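Local coordinates for protein phosphoribosylformylglycinamidine synthase 2 (Thermus thermophilus, PDB 3VIU) that belongs to the AIR synthase-related (PurM-like) family, carries the family's paired N- and C-terminal domains twice in one chain, and binds ADP and magnesium, at residues 663-666 and 672-675; 251-256 and 321-326. All blocks are in the same frame, centred on the assembly; numbering follows the deposited sequence.

Overall arrangement
Interaction 2 comes first along the chain, at 251-256 and 321-326. Interaction 1 closes near the other end, at 663-666 and 672-675. Their centres are 53 Å apart, and their nearest atoms about 44 Å, so they do not touch. Each lies in a different copy of the AIR synthase-related C-terminal domain. Each copy holds a seven-stranded mixed sheet with the same strand order. Helices 670-679 and 317-326 hold matching places in that topology. Interaction 1 packs a helix on the strand just before it, 661-665. Interaction 2 packs helix 317-326 on the approach to edge strand 254-259. The two contacts thus place helices against sheets of the same strand order in separate halves of the chain.

Interaction 1. Residues 663-666 and 672-675; sequences FTVE and EATL
A673 sets its methyl against two side chains of one strand, V665 and F663. All three residues are buried, and the contact is wholly apolar. The closer touch is V665 CG1 to A673 CB, at 3.9 Å. The chi1 of V665, -60°, turns CG1 anti to the carbonyl carbon and out to the helix. CG2 of the same valine stays further from the methyl. The second touch is looser, 4.4 Å from F663 CE1 to A673 CB. Here the methyl sits at the edge of the ring, close to its plane, and not over a face. The ring of F663 extends alongside V665, with CE1 its nearest atom to the valine's CG1. CE1 of F663 comes 3.4 Å from CG1 of V665, so valine and ring form one surface for the methyl.

F663 and V665 lie two apart on the strand and point to the same side. T664 points to the other side, where its OG1 is hydrogen-bonded to E562. A673 has no more than a methyl to offer, so the backbones can come close: the CA atoms of V665 and A673 are 7.7 Å apart. The contact is small, with 77 Å² buried in all. The ring of F663 is about 13 Å from the bound magnesium ion and is not one of the residues of that site.

Only five residues join the two segments, so the helix folds back over the strand it follows. Helix 670-679 belongs to a beta-alpha-beta crossover from strand 661-665 to strand 684-690. Strand 563-567 lies between these two in the sheet. It pairs with 661-665 through backbone bonds at F663 and V665, and its L565 also touches both of those side chains.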
loop_
_atom_site.group_PDB
_atom_site.type_symbol
_atom_site.label_atom_id
_atom_site.label_comp_id
_atom_site.label_asym_id
_atom_site.label_seq_id
_atom_site.Cartn_x
_atom_site.Cartn_y
_atom_site.Cartn_z
ATOM N N PHE A 663 -9.202 -16.174 19.358
ATOM C CA PHE A 663 -8.380 -15.632 20.438
ATOM C C PHE A 663 -8.412 -16.545 21.653
ATOM O O PHE A 663 -9.307 -17.378 21.792
ATOM C CB PHE A 663 -8.823 -14.215 20.816
ATOM C CG PHE A 663 -10.088 -14.157 21.614
ATOM C CD1 PHE A 663 -10.049 -13.914 22.981
ATOM C CD2 PHE A 663 -11.319 -14.336 21.004
ATOM C CE1 PHE A 663 -11.217 -13.849 23.728
ATOM C CE2 PHE A 663 -12.487 -14.273 21.738
ATOM C CZ PHE A 663 -12.436 -14.029 23.105
ATOM N N THR A 664 -7.416 -16.406 22.522
ATOM C CA THR A 664 -7.347 -17.241 23.707
ATOM C C THR A 664 -7.367 -16.408 24.982
ATOM O O THR A 664 -6.904 -15.265 25.006
ATOM C CB THR A 664 -6.078 -18.093 23.700
ATOM O OG1 THR A 664 -4.958 -17.278 24.040
ATOM C CG2 THR A 664 -5.847 -18.693 22.323
ATOM N N VAL A 665 -7.913 -16.990 26.043
ATOM C CA VAL A 665 -8.003 -16.318 27.336
ATOM C C VAL A 665 -7.445 -17.258 28.381
ATOM O O VAL A 665 -7.384 -18.469 28.167
ATOM C CB VAL A 665 -9.476 -16.009 27.727
ATOM C CG1 VAL A 665 -10.109 -15.110 26.702
ATOM C CG2 VAL A 665 -10.268 -17.297 27.838
ATOM N N GLU A 666 -7.027 -16.713 29.513
ATOM C CA GLU A 666 -6.531 -17.577 30.562
ATOM C C GLU A 666 -7.793 -18.164 31.189
ATOM O O GLU A 666 -8.801 -17.480 31.338
ATOM C CB GLU A 666 -5.706 -16.785 31.580
ATOM C CG GLU A 666 -5.039 -17.637 32.657
ATOM C CD GLU A 666 -5.963 -17.939 33.836
ATOM O OE1 GLU A 666 -5.587 -18.772 34.693
ATOM O OE2 GLU A 666 -7.059 -17.335 33.913
ATOM N N GLU A 672 -15.585 -13.503 31.861
ATOM C CA GLU A 672 -15.569 -12.069 31.577
ATOM C C GLU A 672 -15.511 -11.807 30.078
ATOM O O GLU A 672 -16.087 -10.838 29.582
ATOM C CB GLU A 672 -14.356 -11.395 32.211
ATOM C CG GLU A 672 -14.235 -11.517 33.707
ATOM C CD GLU A 672 -12.875 -11.056 34.172
ATOM O OE1 GLU A 672 -12.557 -9.860 33.995
ATOM O OE2 GLU A 672 -12.119 -11.896 34.699
ATOM N N ALA A 673 -14.792 -12.666 29.365
ATOM C CA ALA A 673 -14.653 -12.522 27.926
ATOM C C ALA A 673 -15.973 -12.857 27.268
ATOM O O ALA A 673 -16.462 -12.110 26.420
ATOM C CB ALA A 673 -13.552 -13.443 27.408
ATOM N N THR A 674 -16.564 -13.977 27.670
ATOM C CA THR A 674 -17.832 -14.390 27.091
ATOM C C THR A 674 -18.947 -13.414 27.455
ATOM O O THR A 674 -19.906 -13.232 26.706
ATOM C CB THR A 674 -18.213 -15.812 27.547
ATOM O OG1 THR A 674 -18.295 -15.856 28.976
ATOM C CG2 THR A 674 -17.172 -16.816 27.063
ATOM N N LEU A 675 -18.816 -12.777 28.606
ATOM C CA LEU A 675 -19.815 -11.818 29.036
ATOM C C LEU A 675 -19.728 -10.612 28.098
ATOM O O LEU A 675 -20.747 -10.069 27.670
ATOM C CB LEU A 675 -19.536 -11.411 30.488
ATOM C CG LEU A 675 -20.663 -10.807 31.331
ATOM C CD1 LEU A 675 -20.971 -9.393 30.871
ATOM C CD2 LEU A 675 -21.900 -11.703 31.242
#

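Interaction 2. Residues 251-256 and 321-326; sequences LDLVEG and EEVFGR
L251 reaches out to V323 and R326 on helix 317-326. Its CB does not meet the helix but leans on its own segment, 3.6 Å from CG of L253. CG follows anti to the carbonyl carbon (chi1 -67°) and carries the chain toward the helix. There the branches part. CD1 makes both contacts: it lies 3.9 Å from CG2 of V323 and 3.8 Å from NH2 of R326. CD2 turns away from the valine. The L251 and V323 side chains run past each other in opposite senses. At R326 the methyl meets the guanidinium at its edge, near its plane. That group is held elsewhere by its charge, for NH2 forms a salt bridge with E247.

L253 adds a second methyl to the same target. Its CD1 is 3.3 Å from V323 CG2, a tight approach. One valine methyl is thus met by two leucine methyls. The whole contact, R326 included, buries 102 Å².

The leucines flank D252, the first residue beyond helix 235-250 to leave helical angles, with the positive phi of a Schellman motif. The chain then enters edge strand 254-259, which lies next to strand 307-312 in the sheet. Helix 317-326 links 307-312 to strand 331-338. V323 also touches E247 and A248, so it packs on both helix 235-250 and the turn that leaves it.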
loop_
_atom_site.group_PDB
_atom_site.type_symbol
_atom_site.label_atom_id
_atom_site.label_comp_id
_atom_site.label_asym_id
_atom_site.label_seq_id
_atom_site.Cartn_x
_atom_site.Cartn_y
_atom_site.Cartn_z
ATOM N N LEU A 251 15.006 21.214 11.971
ATOM C CA LEU A 251 15.574 22.471 12.436
ATOM C C LEU A 251 14.672 23.616 12.014
ATOM O O LEU A 251 14.989 24.781 12.243
ATOM C CB LEU A 251 16.969 22.691 11.862
ATOM C CG LEU A 251 18.036 21.718 12.366
ATOM C CD1 LEU A 251 19.402 22.148 11.853
ATOM C CD2 LEU A 251 18.020 21.682 13.889
ATOM N N ASP A 252 13.548 23.278 11.389
ATOM C CA ASP A 252 12.589 24.282 10.941
ATOM C C ASP A 252 13.258 25.319 10.042
ATOM O O ASP A 252 13.107 26.529 10.242
ATOM C CB ASP A 252 11.964 24.977 12.154
ATOM C CG ASP A 252 10.857 25.934 11.772
ATOM O OD1 ASP A 252 9.795 25.460 11.311
ATOM O OD2 ASP A 252 11.055 27.160 11.930
ATOM N N LEU A 253 13.992 24.838 9.044
ATOM C CA LEU A 253 14.690 25.722 8.121
ATOM C C LEU A 253 13.955 25.876 6.790
ATOM O O LEU A 253 14.310 26.726 5.967
ATOM C CB LEU A 253 16.093 25.182 7.864
ATOM C CG LEU A 253 16.934 24.985 9.122
ATOM C CD1 LEU A 253 18.254 24.321 8.761
ATOM C CD2 LEU A 253 17.166 26.331 9.787
ATOM N N VAL A 254 12.925 25.065 6.586
ATOM C CA VAL A 254 12.187 25.105 5.333
ATOM C C VAL A 254 10.689 25.324 5.487
ATOM O O VAL A 254 10.098 24.973 6.505
ATOM C CB VAL A 254 12.417 23.799 4.546
ATOM C CG1 VAL A 254 13.902 23.633 4.246
ATOM C CG2 VAL A 254 11.915 22.611 5.355
ATOM N N GLU A 255 10.082 25.904 4.461
ATOM C CA GLU A 255 8.648 26.156 4.464
ATOM C C GLU A 255 7.969 25.237 3.453
ATOM O O GLU A 255 6.744 25.148 3.396
ATOM C CB GLU A 255 8.362 27.623 4.118
ATOM C CG GLU A 255 9.079 28.129 2.880
ATOM C CD GLU A 255 8.733 29.570 2.560
ATOM O OE1 GLU A 255 8.881 30.433 3.449
ATOM O OE2 GLU A 255 8.313 29.842 1.417
ATOM N N GLY A 256 8.782 24.550 2.662
ATOM C CA GLY A 256 8.252 23.638 1.668
ATOM C C GLY A 256 9.318 22.697 1.141
ATOM O O GLY A 256 10.465 23.100 0.925
ATOM N N GLU A 321 22.057 25.358 3.700
ATOM C CA GLU A 321 23.267 24.917 3.014
ATOM C C GLU A 321 24.170 24.147 3.967
ATOM O O GLU A 321 24.708 23.093 3.619
ATOM C CB GLU A 321 24.009 26.126 2.436
ATOM C CG GLU A 321 23.081 27.121 1.755
ATOM C CD GLU A 321 23.809 28.269 1.083
ATOM O OE1 GLU A 321 24.823 28.747 1.642
ATOM O OE2 GLU A 321 23.351 28.703 0.002
ATOM N N GLU A 322 24.317 24.674 5.176
ATOM C CA GLU A 322 25.158 24.046 6.184
ATOM C C GLU A 322 24.626 22.673 6.566
ATOM O O GLU A 322 25.401 21.725 6.732
ATOM C CB GLU A 322 25.284 24.965 7.404
ATOM C CG GLU A 322 26.037 26.255 7.054
ATOM C CD GLU A 322 26.188 27.216 8.216
ATOM O OE1 GLU A 322 26.771 28.301 8.003
ATOM O OE2 GLU A 322 25.730 26.892 9.333
ATOM N N VAL A 323 23.308 22.559 6.689
ATOM C CA VAL A 323 22.716 21.272 7.010
ATOM C C VAL A 323 23.204 20.244 5.996
ATOM O O VAL A 323 23.695 19.182 6.372
ATOM C CB VAL A 323 21.179 21.316 6.967
ATOM C CG1 VAL A 323 20.621 19.899 7.051
ATOM C CG2 VAL A 323 20.653 22.135 8.129
ATOM N N PHE A 324 23.084 20.559 4.711
ATOM C CA PHE A 324 23.530 19.625 3.689
ATOM C C PHE A 324 25.034 19.478 3.683
ATOM O O PHE A 324 25.553 18.409 3.374
ATOM C CB PHE A 324 23.022 20.045 2.309
ATOM C CG PHE A 324 21.595 19.676 2.073
ATOM C CD1 PHE A 324 20.587 20.204 2.872
ATOM C CD2 PHE A 324 21.257 18.751 1.095
ATOM C CE1 PHE A 324 19.273 19.814 2.705
ATOM C CE2 PHE A 324 19.943 18.351 0.919
ATOM C CZ PHE A 324 18.947 18.881 1.723
ATOM N N GLY A 325 25.736 20.551 4.028
ATOM C CA GLY A 325 27.186 20.479 4.074
ATOM C C GLY A 325 27.600 19.429 5.094
ATOM O O GLY A 325 28.514 18.642 4.857
ATOM N N ARG A 326 26.908 19.412 6.231
ATOM C CA ARG A 326 27.201 18.453 7.288
ATOM C C ARG A 326 27.054 17.002 6.827
ATOM O O ARG A 326 27.779 16.121 7.299
ATOM C CB ARG A 326 26.300 18.702 8.501
ATOM C CG ARG A 326 26.683 19.930 9.304
ATOM C CD ARG A 326 26.101 19.862 10.704
ATOM N NE ARG A 326 24.705 20.285 10.763
ATOM C CZ ARG A 326 24.307 21.550 10.686
ATOM N NH1 ARG A 326 25.201 22.521 10.543
ATOM N NH2 ARG A 326 23.016 21.845 10.764
#